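Local structure of malonyl-CoA decarboxylase (Rhodopseudomonas palustris, 4KSA) at residues 78-81 with 82-86; 418-421 with 422-426; 340-343 with 344-347; 209-212 with 213-216. The protein probably decarboxylates malonyl-CoA to acetyl-CoA and carbon dioxide, and forms an assembly of four chains. All blocks are in the same frame, centred on the assembly; numbering follows the deposited sequence.

Contact 1: 78-81 with 82-86; sequences LDAL and AEQFG
The carbonyl oxygen of Ala-80 is gripped by two backbone amides at the C-terminal end of a helix. Gln-84 N reaches Ala-80 O at 2.9 Å and Phe-85 N reaches the same oxygen at 3.3 Å, the second lying in the carbonyl plane. One bond spans four residues and the other five, so the coil widens as the chain leaves the helix. One residue earlier, Asp-79 O is likewise shared: Glu-83 N approaches it nearly head-on at 3.1 Å, whereas Ala-82 N, at 2.8 Å from Asp-79 O, stands above the carbonyl plane in a three-residue step.

Phe-85 folds back over this last turn. Its CG lies anti to the carbonyl carbon (chi1 -61°), which directs the ring at the preceding residues, and the ring presents its edge to the backbone, with CD2 3.3 Å from Ala-80 O. On the apolar side, Phe-85 CD2 sits 4.2 Å from Leu-81 CD2, and CE2 lies 4.4 Å from Ala-80 CB. Leu-81 O is taken up by Arg-119, and the carboxylate of Asp-79 by Gln-152.

In the helical part of the fold, helix 71-83 thus ends wedged between neighbours: Ala-80 and Phe-85 pack on helix 36-48, Leu-78 and Leu-81 on helix 132-146, and Leu-81 and Phe-85 also on helix 118-126.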
ATOM      1  N   LEU A  78     -40.646   9.994  -5.137  1.00 41.94           N
ATOM      2  CA  LEU A  78     -39.887  11.224  -5.231  1.00 40.68           C
ATOM      3  C   LEU A  78     -40.833  12.369  -4.919  1.00 41.78           C
ATOM      4  O   LEU A  78     -40.476  13.272  -4.173  1.00 42.68           O
ATOM      5  CB  LEU A  78     -39.289  11.386  -6.629  1.00 39.36           C
ATOM      6  CG  LEU A  78     -38.248  10.356  -7.069  1.00 38.16           C
ATOM      7  CD1 LEU A  78     -37.656  10.757  -8.420  1.00 36.85           C
ATOM      8  CD2 LEU A  78     -37.150  10.274  -6.021  1.00 38.37           C
ATOM      9  N   ASP A  79     -42.047  12.333  -5.476  1.00 43.67           N
ATOM     10  CA  ASP A  79     -43.023  13.391  -5.216  1.00 43.45           C
ATOM     11  C   ASP A  79     -43.373  13.407  -3.737  1.00 43.05           C
ATOM     12  O   ASP A  79     -43.556  14.461  -3.150  1.00 42.73           O
ATOM     13  CB  ASP A  79     -44.285  13.201  -6.063  1.00 45.44           C
ATOM     14  CG  ASP A  79     -44.137  13.787  -7.473  1.00 50.14           C
ATOM     15  OD1 ASP A  79     -43.609  14.910  -7.597  1.00 50.24           O
ATOM     16  OD2 ASP A  79     -44.560  13.141  -8.459  1.00 52.56           O
ATOM     17  N   ALA A  80     -43.450  12.223  -3.140  1.00 43.95           N
ATOM     18  CA  ALA A  80     -43.748  12.087  -1.719  1.00 43.48           C
ATOM     19  C   ALA A  80     -42.664  12.812  -0.910  1.00 45.20           C
ATOM     20  O   ALA A  80     -42.953  13.376   0.150  1.00 46.69           O
ATOM     21  CB  ALA A  80     -43.799  10.602  -1.321  1.00 38.54           C
ATOM     22  N   LEU A  81     -41.422  12.797  -1.398  1.00 43.20           N
ATOM     23  CA  LEU A  81     -40.359  13.473  -0.677  1.00 43.40           C
ATOM     24  C   LEU A  81     -40.649  14.961  -0.656  1.00 43.96           C
ATOM     25  O   LEU A  81     -40.279  15.655   0.288  1.00 43.99           O
ATOM     26  CB  LEU A  81     -38.982  13.231  -1.318  1.00 40.18           C
ATOM     27  CG  LEU A  81     -38.433  11.795  -1.351  1.00 39.94           C
ATOM     28  CD1 LEU A  81     -37.197  11.748  -2.226  1.00 37.10           C
ATOM     29  CD2 LEU A  81     -38.123  11.300   0.046  1.00 36.84           C
ATOM     30  N   ALA A  82     -41.332  15.450  -1.685  1.00 44.98           N
ATOM     31  CA  ALA A  82     -41.628  16.874  -1.756  1.00 47.84           C
ATOM     32  C   ALA A  82     -42.784  17.333  -0.881  1.00 50.68           C
ATOM     33  O   ALA A  82     -42.645  18.332  -0.160  1.00 51.78           O
ATOM     34  CB  ALA A  82     -41.872  17.296  -3.191  1.00 47.21           C
ATOM     35  N   GLU A  83     -43.911  16.621  -0.919  1.00 53.14           N
ATOM     36  CA  GLU A  83     -45.057  17.039  -0.122  1.00 57.11           C
ATOM     37  C   GLU A  83     -45.146  16.459   1.287  1.00 55.83           C
ATOM     38  O   GLU A  83     -45.471  17.176   2.233  1.00 55.89           O
ATOM     39  CB  GLU A  83     -46.371  16.766  -0.862  1.00 62.05           C
ATOM     40  CG  GLU A  83     -46.785  15.314  -0.943  1.00 71.60           C
ATOM     41  CD  GLU A  83     -48.203  15.152  -1.486  1.00 77.39           C
ATOM     42  OE1 GLU A  83     -48.542  15.829  -2.490  1.00 80.42           O
ATOM     43  OE2 GLU A  83     -48.974  14.342  -0.914  1.00 81.38           O
ATOM     44  N   GLN A  84     -44.845  15.180   1.450  1.00 53.37           N
ATOM     45  CA  GLN A  84     -44.938  14.601   2.778  1.00 53.18           C
ATOM     46  C   GLN A  84     -43.717  14.760   3.685  1.00 51.94           C
ATOM     47  O   GLN A  84     -43.856  14.979   4.889  1.00 52.98           O
ATOM     48  CB  GLN A  84     -45.322  13.129   2.655  1.00 54.13           C
ATOM     49  CG  GLN A  84     -46.717  12.982   2.069  1.00 58.18           C
ATOM     50  CD  GLN A  84     -47.080  11.560   1.752  1.00 60.97           C
ATOM     51  OE1 GLN A  84     -47.007  10.678   2.621  1.00 63.31           O
ATOM     52  NE2 GLN A  84     -47.484  11.317   0.498  1.00 59.14           N
ATOM     53  N   PHE A  85     -42.521  14.690   3.113  1.00 48.91           N
ATOM     54  CA  PHE A  85     -41.319  14.784   3.914  1.00 45.38           C
ATOM     55  C   PHE A  85     -40.625  16.131   3.990  1.00 44.98           C
ATOM     56  O   PHE A  85     -39.400  16.211   4.080  1.00 44.09           O
ATOM     57  CB  PHE A  85     -40.355  13.718   3.456  1.00 42.90           C
ATOM     58  CG  PHE A  85     -40.887  12.340   3.624  1.00 41.23           C
ATOM     59  CD1 PHE A  85     -40.778  11.687   4.843  1.00 39.55           C
ATOM     60  CD2 PHE A  85     -41.499  11.691   2.563  1.00 41.74           C
ATOM     61  CE1 PHE A  85     -41.264  10.403   5.010  1.00 40.55           C
ATOM     62  CE2 PHE A  85     -41.997  10.400   2.714  1.00 43.91           C
ATOM     63  CZ  PHE A  85     -41.876   9.752   3.946  1.00 43.34           C
ATOM     64  N   GLY A  86     -41.412  17.195   3.966  1.00 45.47           N
ATOM     65  CA  GLY A  86     -40.836  18.521   4.084  1.00 46.92           C
ATOM     66  C   GLY A  86     -40.806  18.859   5.566  1.00 47.86           C
ATOM     67  O   GLY A  86     -40.989  17.968   6.407  1.00 48.30           O
TER

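Contact 2: 418-421 with 422-426; sequences LGDI and EANHE
Asp-420 and Asn-424 meet at the N-terminal start of helix 421-431, where Asp-420 holds the N-cap position without making a capping bond through its side chain. The evidence for a regular first turn is in the backbone. Asn-424 N donates to Asp-420 O at 2.8 Å with an N-H...O angle of 176°. His-425 N follows to Ile-421 O at 3.0 Å. Both are ordinary four-residue helical bonds, and Glu-426 N continues the pattern to Glu-422 O at 2.9 Å.

The side chains find their partners elsewhere. Asn-424 ND2 is satisfied by the carbonyl of Gly-387, which agrees with its distance of 3.8 Å from Asp-420 OD2, too long for a bond. Both ring nitrogens of His-425 are used: ND1 meets the carbonyl of Gly-385, and NE2 meets the backbone N of Glu-52 in a second subunit. CG of His-425 is anti to its own backbone nitrogen (chi1 167°), which carries the imidazole off the helix toward these partners and toward Phe-283, with which it forms an edge-to-face pair. Glu-426 OE1 bonds to Ser-54 of the second subunit, so this opening turn also belongs to a subunit interface.

Asp-420 and Asn-424 nevertheless run side by side and point the same way, their carboxylate and amide planes turned 64° apart.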
ATOM      1  N   LEU A 418       1.027  27.261 -15.041  1.00 56.89           N
ATOM      2  CA  LEU A 418       1.244  26.838 -13.669  1.00 59.41           C
ATOM      3  C   LEU A 418       1.954  27.883 -12.810  1.00 62.20           C
ATOM      4  O   LEU A 418       2.740  27.538 -11.929  1.00 64.26           O
ATOM      5  CB  LEU A 418       2.025  25.524 -13.687  1.00 58.86           C
ATOM      6  CG  LEU A 418       2.263  24.766 -12.387  1.00 58.30           C
ATOM      7  CD1 LEU A 418       1.002  24.730 -11.543  1.00 56.40           C
ATOM      8  CD2 LEU A 418       2.732  23.360 -12.743  1.00 59.36           C
ATOM      9  N   GLY A 419       1.669  29.156 -13.076  1.00 63.25           N
ATOM     10  CA  GLY A 419       2.259  30.248 -12.325  1.00 63.68           C
ATOM     11  C   GLY A 419       1.233  31.339 -12.060  1.00 65.16           C
ATOM     12  O   GLY A 419       1.407  32.188 -11.175  1.00 64.66           O
ATOM     13  N   ASP A 420       0.154  31.325 -12.836  1.00 65.69           N
ATOM     14  CA  ASP A 420      -0.897  32.313 -12.668  1.00 66.86           C
ATOM     15  C   ASP A 420      -2.282  31.704 -12.452  1.00 65.29           C
ATOM     16  O   ASP A 420      -3.271  32.438 -12.377  1.00 65.16           O
ATOM     17  CB  ASP A 420      -0.921  33.276 -13.858  1.00 70.56           C
ATOM     18  CG  ASP A 420      -0.276  32.691 -15.094  1.00 74.34           C
ATOM     19  OD1 ASP A 420       0.961  32.517 -15.100  1.00 77.91           O
ATOM     20  OD2 ASP A 420      -1.004  32.404 -16.064  1.00 77.42           O
ATOM     21  N   ILE A 421      -2.353  30.375 -12.342  1.00 62.69           N
ATOM     22  CA  ILE A 421      -3.627  29.701 -12.112  1.00 60.31           C
ATOM     23  C   ILE A 421      -4.342  30.369 -10.945  1.00 60.83           C
ATOM     24  O   ILE A 421      -5.488  30.793 -11.063  1.00 61.21           O
ATOM     25  CB  ILE A 421      -3.446  28.216 -11.752  1.00 60.25           C
ATOM     26  CG1 ILE A 421      -2.978  27.419 -12.968  1.00 59.12           C
ATOM     27  CG2 ILE A 421      -4.756  27.652 -11.219  1.00 59.27           C
ATOM     28  CD1 ILE A 421      -3.986  27.365 -14.070  1.00 60.32           C
ATOM     29  N   GLU A 422      -3.659  30.472  -9.812  1.00 61.07           N
ATOM     30  CA  GLU A 422      -4.265  31.088  -8.641  1.00 61.11           C
ATOM     31  C   GLU A 422      -4.606  32.543  -8.877  1.00 60.24           C
ATOM     32  O   GLU A 422      -5.681  33.002  -8.493  1.00 59.82           O
ATOM     33  CB  GLU A 422      -3.348  30.948  -7.428  1.00 62.15           C
ATOM     34  CG  GLU A 422      -3.304  29.524  -6.895  1.00 67.36           C
ATOM     35  CD  GLU A 422      -2.510  29.399  -5.616  1.00 70.61           C
ATOM     36  OE1 GLU A 422      -2.703  30.251  -4.714  1.00 71.77           O
ATOM     37  OE2 GLU A 422      -1.703  28.446  -5.512  1.00 72.39           O
ATOM     38  N   ALA A 423      -3.690  33.265  -9.515  1.00 59.03           N
ATOM     39  CA  ALA A 423      -3.904  34.677  -9.805  1.00 57.87           C
ATOM     40  C   ALA A 423      -5.212  34.886 -10.588  1.00 56.64           C
ATOM     41  O   ALA A 423      -6.101  35.652 -10.173  1.00 54.93           O
ATOM     42  CB  ALA A 423      -2.715  35.227 -10.599  1.00 57.76           C
ATOM     43  N   ASN A 424      -5.325  34.196 -11.719  1.00 54.28           N
ATOM     44  CA  ASN A 424      -6.508  34.310 -12.556  1.00 53.41           C
ATOM     45  C   ASN A 424      -7.787  33.885 -11.838  1.00 53.70           C
ATOM     46  O   ASN A 424      -8.807  34.580 -11.922  1.00 54.61           O
ATOM     47  CB  ASN A 424      -6.319  33.496 -13.831  1.00 52.46           C
ATOM     48  CG  ASN A 424      -5.205  34.038 -14.691  1.00 51.81           C
ATOM     49  OD1 ASN A 424      -4.828  35.207 -14.569  1.00 52.06           O
ATOM     50  ND2 ASN A 424      -4.677  33.204 -15.576  1.00 49.45           N
ATOM     51  N   HIS A 425      -7.735  32.753 -11.134  1.00 51.29           N
ATOM     52  CA  HIS A 425      -8.899  32.278 -10.409  1.00 49.67           C
ATOM     53  C   HIS A 425      -9.390  33.360  -9.468  1.00 49.37           C
ATOM     54  O   HIS A 425     -10.576  33.677  -9.457  1.00 50.27           O
ATOM     55  CB  HIS A 425      -8.576  31.022  -9.591  1.00 49.76           C
ATOM     56  CG  HIS A 425      -9.637  30.673  -8.588  1.00 47.44           C
ATOM     57  ND1 HIS A 425     -10.818  30.055  -8.939  1.00 44.96           N
ATOM     58  CD2 HIS A 425      -9.733  30.945  -7.264  1.00 46.84           C
ATOM     59  CE1 HIS A 425     -11.596  29.966  -7.874  1.00 47.04           C
ATOM     60  NE2 HIS A 425     -10.963  30.501  -6.845  1.00 46.45           N
ATOM     61  N   GLU A 426      -8.476  33.916  -8.678  1.00 50.03           N
ATOM     62  CA  GLU A 426      -8.811  34.968  -7.715  1.00 51.83           C
ATOM     63  C   GLU A 426      -9.441  36.193  -8.385  1.00 53.90           C
ATOM     64  O   GLU A 426     -10.373  36.807  -7.842  1.00 52.38           O
ATOM     65  CB  GLU A 426      -7.560  35.400  -6.943  1.00 51.09           C
ATOM     66  CG  GLU A 426      -7.089  34.415  -5.872  1.00 50.11           C
ATOM     67  CD  GLU A 426      -8.113  34.215  -4.752  1.00 51.50           C
ATOM     68  OE1 GLU A 426      -8.732  35.207  -4.307  1.00 50.42           O
ATOM     69  OE2 GLU A 426      -8.284  33.059  -4.304  1.00 51.47           O
TER

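Contact 3: 340-343 with 344-347; sequences TPNW and FDDA
A short 3-10 turn, Trp-343 and Phe-344 at its middle, forms a surface contact in the loop between helix 329-335 and helix 347-367. Its backbone evidence is a pair of three-residue bonds: Asp-345 N points at Asn-342 O in a nearly straight bond, and Asp-346 N lies 3.0 Å from Trp-343 O, above the carbonyl plane.

The turn throws two consecutive aromatic side chains into contact. The edge of Phe-344 faces the five-membered ring of Trp-343 in a T-shaped (edge-to-face) pair, the centroids 5.9 Å apart and the planes at 86°. Both residues place CG between the backbone N and the carbonyl carbon (chi1 62° for Trp-343). The indole therefore leans forward over the backbone of the next residue, and Phe-344 CB stands over its six-membered ring, 4.0 Å from that centroid, in a CH-pi contact. Asn-342 does the same to the Phe-344 ring: its CB lies 4.2 Å from the ring centroid, over one face. The phenyl ring therefore meets the indole with its edge and Asn-342 with a face. Alongside, the amide of Asn-342 and the carboxylate of Asp-345 point the same way with planes only 16° apart.

Asp-346 is the N-cap of the following helix 347-367: its side chain caps a backbone N at the start of that helix, and OD2 also bonds to Thr-349 OG1. Trp-343, the buried residue of the group, leans on Thr-349 and Leu-353 of that helix, while both aromatic residues reach Met-404 of helix 401-407.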
ATOM      1  N   THR A 340     -26.724  28.033 -44.153  1.00 93.99           N
ATOM      2  CA  THR A 340     -26.643  27.280 -45.400  1.00 94.69           C
ATOM      3  C   THR A 340     -26.000  25.920 -45.156  1.00 95.51           C
ATOM      4  O   THR A 340     -25.227  25.753 -44.217  1.00 96.12           O
ATOM      5  CB  THR A 340     -25.816  28.029 -46.460  1.00 94.66           C
ATOM      6  OG1 THR A 340     -24.527  28.337 -45.919  1.00 94.64           O
ATOM      7  CG2 THR A 340     -26.528  29.313 -46.892  1.00 93.64           C
ATOM      8  N   PRO A 341     -26.297  24.938 -46.021  1.00 96.16           N
ATOM      9  CA  PRO A 341     -25.784  23.566 -45.949  1.00 95.20           C
ATOM     10  C   PRO A 341     -24.362  23.405 -45.430  1.00 93.89           C
ATOM     11  O   PRO A 341     -24.155  22.974 -44.297  1.00 94.57           O
ATOM     12  CB  PRO A 341     -25.923  23.075 -47.383  1.00 96.14           C
ATOM     13  CG  PRO A 341     -27.181  23.731 -47.816  1.00 96.99           C
ATOM     14  CD  PRO A 341     -27.009  25.148 -47.297  1.00 97.21           C
ATOM     15  N   ASN A 342     -23.382  23.741 -46.259  1.00 91.52           N
ATOM     16  CA  ASN A 342     -21.995  23.584 -45.854  1.00 89.51           C
ATOM     17  C   ASN A 342     -21.162  24.810 -46.157  1.00 87.72           C
ATOM     18  O   ASN A 342     -20.103  24.694 -46.769  1.00 88.15           O
ATOM     19  CB  ASN A 342     -21.373  22.383 -46.568  1.00 90.24           C
ATOM     20  CG  ASN A 342     -22.284  21.175 -46.589  1.00 91.87           C
ATOM     21  OD1 ASN A 342     -23.374  21.210 -47.170  1.00 92.03           O
ATOM     22  ND2 ASN A 342     -21.843  20.093 -45.955  1.00 93.33           N
ATOM     23  N   TRP A 343     -21.618  25.981 -45.729  1.00 85.44           N
ATOM     24  CA  TRP A 343     -20.864  27.201 -45.992  1.00 83.56           C
ATOM     25  C   TRP A 343     -19.366  27.015 -45.751  1.00 83.89           C
ATOM     26  O   TRP A 343     -18.543  27.592 -46.460  1.00 84.41           O
ATOM     27  CB  TRP A 343     -21.383  28.358 -45.134  1.00 81.20           C
ATOM     28  CG  TRP A 343     -21.253  28.143 -43.662  1.00 79.08           C
ATOM     29  CD1 TRP A 343     -22.215  27.681 -42.810  1.00 78.29           C
ATOM     30  CD2 TRP A 343     -20.090  28.384 -42.866  1.00 77.90           C
ATOM     31  NE1 TRP A 343     -21.722  27.624 -41.531  1.00 77.36           N
ATOM     32  CE2 TRP A 343     -20.421  28.049 -41.536  1.00 77.39           C
ATOM     33  CE3 TRP A 343     -18.800  28.852 -43.147  1.00 77.56           C
ATOM     34  CZ2 TRP A 343     -19.507  28.166 -40.488  1.00 76.46           C
ATOM     35  CZ3 TRP A 343     -17.891  28.968 -42.107  1.00 78.45           C
ATOM     36  CH2 TRP A 343     -18.251  28.626 -40.791  1.00 77.57           C
ATOM     37  N   PHE A 344     -19.016  26.202 -44.758  1.00 84.16           N
ATOM     38  CA  PHE A 344     -17.612  25.954 -44.444  1.00 84.54           C
ATOM     39  C   PHE A 344     -16.855  25.303 -45.607  1.00 84.25           C
ATOM     40  O   PHE A 344     -15.624  25.327 -45.649  1.00 83.68           O
ATOM     41  CB  PHE A 344     -17.474  25.096 -43.166  1.00 84.50           C
ATOM     42  CG  PHE A 344     -18.213  23.778 -43.211  1.00 85.31           C
ATOM     43  CD1 PHE A 344     -19.564  23.705 -42.875  1.00 84.87           C
ATOM     44  CD2 PHE A 344     -17.554  22.608 -43.584  1.00 85.70           C
ATOM     45  CE1 PHE A 344     -20.247  22.483 -42.909  1.00 85.79           C
ATOM     46  CE2 PHE A 344     -18.228  21.382 -43.621  1.00 86.76           C
ATOM     47  CZ  PHE A 344     -19.576  21.320 -43.284  1.00 86.02           C
ATOM     48  N   ASP A 345     -17.588  24.729 -46.555  1.00 83.94           N
ATOM     49  CA  ASP A 345     -16.956  24.102 -47.702  1.00 84.39           C
ATOM     50  C   ASP A 345     -16.634  25.102 -48.824  1.00 84.43           C
ATOM     51  O   ASP A 345     -16.362  24.712 -49.956  1.00 84.61           O
ATOM     52  CB  ASP A 345     -17.833  22.966 -48.236  1.00 84.57           C
ATOM     53  CG  ASP A 345     -17.863  21.769 -47.301  1.00 86.53           C
ATOM     54  OD1 ASP A 345     -16.872  21.577 -46.561  1.00 85.91           O
ATOM     55  OD2 ASP A 345     -18.864  21.014 -47.316  1.00 86.88           O
ATOM     56  N   ASP A 346     -16.661  26.392 -48.505  1.00 84.57           N
ATOM     57  CA  ASP A 346     -16.346  27.429 -49.480  1.00 84.32           C
ATOM     58  C   ASP A 346     -15.354  28.425 -48.890  1.00 83.70           C
ATOM     59  O   ASP A 346     -15.752  29.430 -48.311  1.00 82.94           O
ATOM     60  CB  ASP A 346     -17.604  28.184 -49.908  1.00 86.36           C
ATOM     61  CG  ASP A 346     -17.303  29.310 -50.894  1.00 88.43           C
ATOM     62  OD1 ASP A 346     -16.915  29.015 -52.047  1.00 89.46           O
ATOM     63  OD2 ASP A 346     -17.442  30.494 -50.515  1.00 88.82           O
ATOM     64  N   ALA A 347     -14.066  28.137 -49.046  1.00 83.39           N
ATOM     65  CA  ALA A 347     -13.001  28.994 -48.536  1.00 83.17           C
ATOM     66  C   ALA A 347     -13.400  30.460 -48.519  1.00 83.40           C
ATOM     67  O   ALA A 347     -13.123  31.176 -47.562  1.00 83.76           O
ATOM     68  CB  ALA A 347     -11.745  28.812 -49.375  1.00 82.85           C
TER

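Contact 4: 209-212 with 213-216; sequences LAPP and DRRC
Pro-211 and Arg-214 close a type I beta turn that leads from helix 202-209 into strand 214-220; the two segments run at 142° to each other, from end to end. Arg-214 N bonds to Pro-211 O at 3.2 Å, with the donor well above the carbonyl plane. Here packing is close: the Pro-211 ring lies across the base of the arginine chain, with Pro-211 CG 3.5 Å from Arg-214 CG. Pro-211 CB meets Asp-213 OD1 at 3.4 Å.

The other side is looser. Pro-212 is exposed, and its carbonyl receives a weak bond from Arg-215 NH1, at 3.4 Å from Pro-212 O. A sounder one joins that same NH1 to Arg-214 O at 3.1 Å. The bend at chi2 (-113°) brings the Arg-215 guanidinium back over the turn.

Arg-214 NH1 bonds to the carbonyl of Leu-247, and within the turn Arg-214 NH2 and Asp-213 OD2 attract by charge alone. Asp-213 and Arg-215 find opposite charges outside the turn, in salt bridges with Arg-252 and Glu-295. Since other arginines lie close to Arg-214 and Arg-215, the acids Asp-213 and Glu-295 probably ease the concentration of positive charge.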
ATOM      1  N   LEU A 209      -5.885   3.617 -25.391  1.00 66.04           N
ATOM      2  CA  LEU A 209      -4.986   4.026 -24.309  1.00 63.98           C
ATOM      3  C   LEU A 209      -3.524   3.718 -24.573  1.00 63.90           C
ATOM      4  O   LEU A 209      -2.654   4.212 -23.867  1.00 64.23           O
ATOM      5  CB  LEU A 209      -5.374   3.356 -22.993  1.00 62.14           C
ATOM      6  CG  LEU A 209      -6.686   3.692 -22.290  1.00 60.78           C
ATOM      7  CD1 LEU A 209      -6.762   2.871 -21.011  1.00 58.25           C
ATOM      8  CD2 LEU A 209      -6.769   5.177 -21.991  1.00 56.57           C
ATOM      9  N   ALA A 210      -3.259   2.895 -25.580  1.00 64.15           N
ATOM     10  CA  ALA A 210      -1.894   2.504 -25.932  1.00 65.19           C
ATOM     11  C   ALA A 210      -0.946   3.637 -26.366  1.00 66.59           C
ATOM     12  O   ALA A 210       0.135   3.800 -25.796  1.00 67.15           O
ATOM     13  CB  ALA A 210      -1.939   1.442 -27.012  1.00 64.15           C
ATOM     14  N   PRO A 211      -1.342   4.436 -27.373  1.00 67.51           N
ATOM     15  CA  PRO A 211      -0.498   5.537 -27.858  1.00 66.99           C
ATOM     16  C   PRO A 211       0.241   6.273 -26.764  1.00 66.45           C
ATOM     17  O   PRO A 211      -0.351   6.711 -25.785  1.00 65.99           O
ATOM     18  CB  PRO A 211      -1.484   6.437 -28.596  1.00 67.94           C
ATOM     19  CG  PRO A 211      -2.804   6.118 -27.930  1.00 69.29           C
ATOM     20  CD  PRO A 211      -2.730   4.623 -27.824  1.00 67.63           C
ATOM     21  N   PRO A 212       1.558   6.421 -26.924  1.00 67.30           N
ATOM     22  CA  PRO A 212       2.402   7.109 -25.945  1.00 66.91           C
ATOM     23  C   PRO A 212       2.218   8.620 -25.940  1.00 66.47           C
ATOM     24  O   PRO A 212       2.841   9.319 -25.138  1.00 67.60           O
ATOM     25  CB  PRO A 212       3.808   6.692 -26.356  1.00 67.03           C
ATOM     26  CG  PRO A 212       3.691   6.576 -27.836  1.00 67.87           C
ATOM     27  CD  PRO A 212       2.366   5.874 -28.028  1.00 67.26           C
ATOM     28  N   ASP A 213       1.373   9.125 -26.834  1.00 65.59           N
ATOM     29  CA  ASP A 213       1.122  10.558 -26.888  1.00 65.59           C
ATOM     30  C   ASP A 213      -0.293  10.881 -26.398  1.00 64.55           C
ATOM     31  O   ASP A 213      -0.807  11.985 -26.600  1.00 64.49           O
ATOM     32  CB  ASP A 213       1.371  11.093 -28.310  1.00 67.93           C
ATOM     33  CG  ASP A 213       0.321  10.647 -29.312  1.00 70.85           C
ATOM     34  OD1 ASP A 213      -0.170   9.503 -29.198  1.00 72.94           O
ATOM     35  OD2 ASP A 213       0.006  11.445 -30.231  1.00 71.39           O
ATOM     36  N   ARG A 214      -0.909   9.900 -25.739  1.00 63.20           N
ATOM     37  CA  ARG A 214      -2.251  10.032 -25.167  1.00 60.69           C
ATOM     38  C   ARG A 214      -2.178   9.670 -23.682  1.00 59.38           C
ATOM     39  O   ARG A 214      -1.451   8.761 -23.305  1.00 58.59           O
ATOM     40  CB  ARG A 214      -3.234   9.105 -25.883  1.00 58.91           C
ATOM     41  CG  ARG A 214      -3.543   9.508 -27.313  1.00 58.50           C
ATOM     42  CD  ARG A 214      -4.524  10.676 -27.376  1.00 59.38           C
ATOM     43  NE  ARG A 214      -4.566  11.292 -28.705  1.00 59.14           N
ATOM     44  CZ  ARG A 214      -3.617  12.093 -29.184  1.00 60.08           C
ATOM     45  NH1 ARG A 214      -3.729  12.607 -30.399  1.00 61.81           N
ATOM     46  NH2 ARG A 214      -2.559  12.396 -28.445  1.00 60.86           N
ATOM     47  N   ARG A 215      -2.919  10.400 -22.849  1.00 58.93           N
ATOM     48  CA  ARG A 215      -2.948  10.173 -21.404  1.00 58.47           C
ATOM     49  C   ARG A 215      -4.242  10.687 -20.812  1.00 57.90           C
ATOM     50  O   ARG A 215      -4.549  11.861 -20.966  1.00 60.51           O
ATOM     51  CB  ARG A 215      -1.820  10.934 -20.709  1.00 57.68           C
ATOM     52  CG  ARG A 215      -0.444  10.483 -21.054  1.00 59.58           C
ATOM     53  CD  ARG A 215       0.231   9.850 -19.861  1.00 61.67           C
ATOM     54  NE  ARG A 215       1.671   9.738 -20.069  1.00 63.87           N
ATOM     55  CZ  ARG A 215       2.229   9.189 -21.146  1.00 65.63           C
ATOM     56  NH1 ARG A 215       1.465   8.697 -22.118  1.00 63.57           N
ATOM     57  NH2 ARG A 215       3.553   9.142 -21.260  1.00 66.31           N
ATOM     58  N   CYS A 216      -5.004   9.839 -20.131  1.00 56.80           N
ATOM     59  CA  CYS A 216      -6.228  10.323 -19.493  1.00 55.99           C
ATOM     60  C   CYS A 216      -6.155  10.101 -18.001  1.00 52.98           C
ATOM     61  O   CYS A 216      -5.537   9.150 -17.522  1.00 53.99           O
ATOM     62  CB  CYS A 216      -7.467   9.653 -20.062  1.00 56.65           C
ATOM     63  SG  CYS A 216      -7.171   7.983 -20.512  1.00 65.81           S
TER

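How the contacts relate
Along the chain the order is contact 1, contact 4, contact 3 and contact 2, and none touches another. Contact 1 closes helix 71-83 in the helical N-terminal part, 44 to 53 Å from the other three between centres. Those three belong to the part built around the mixed seven-stranded sheet: contact 4 enters strand 214-220, contact 2 follows strand 411-416, and contact 3 lies in a loop leading to helix 347-367. Contacts 2 and 4 come closest, 28 Å between centres. All four are local points where a helix or strand begins or ends, spread over both parts of this two-domained protein; residues 422-426 also meet a second subunit.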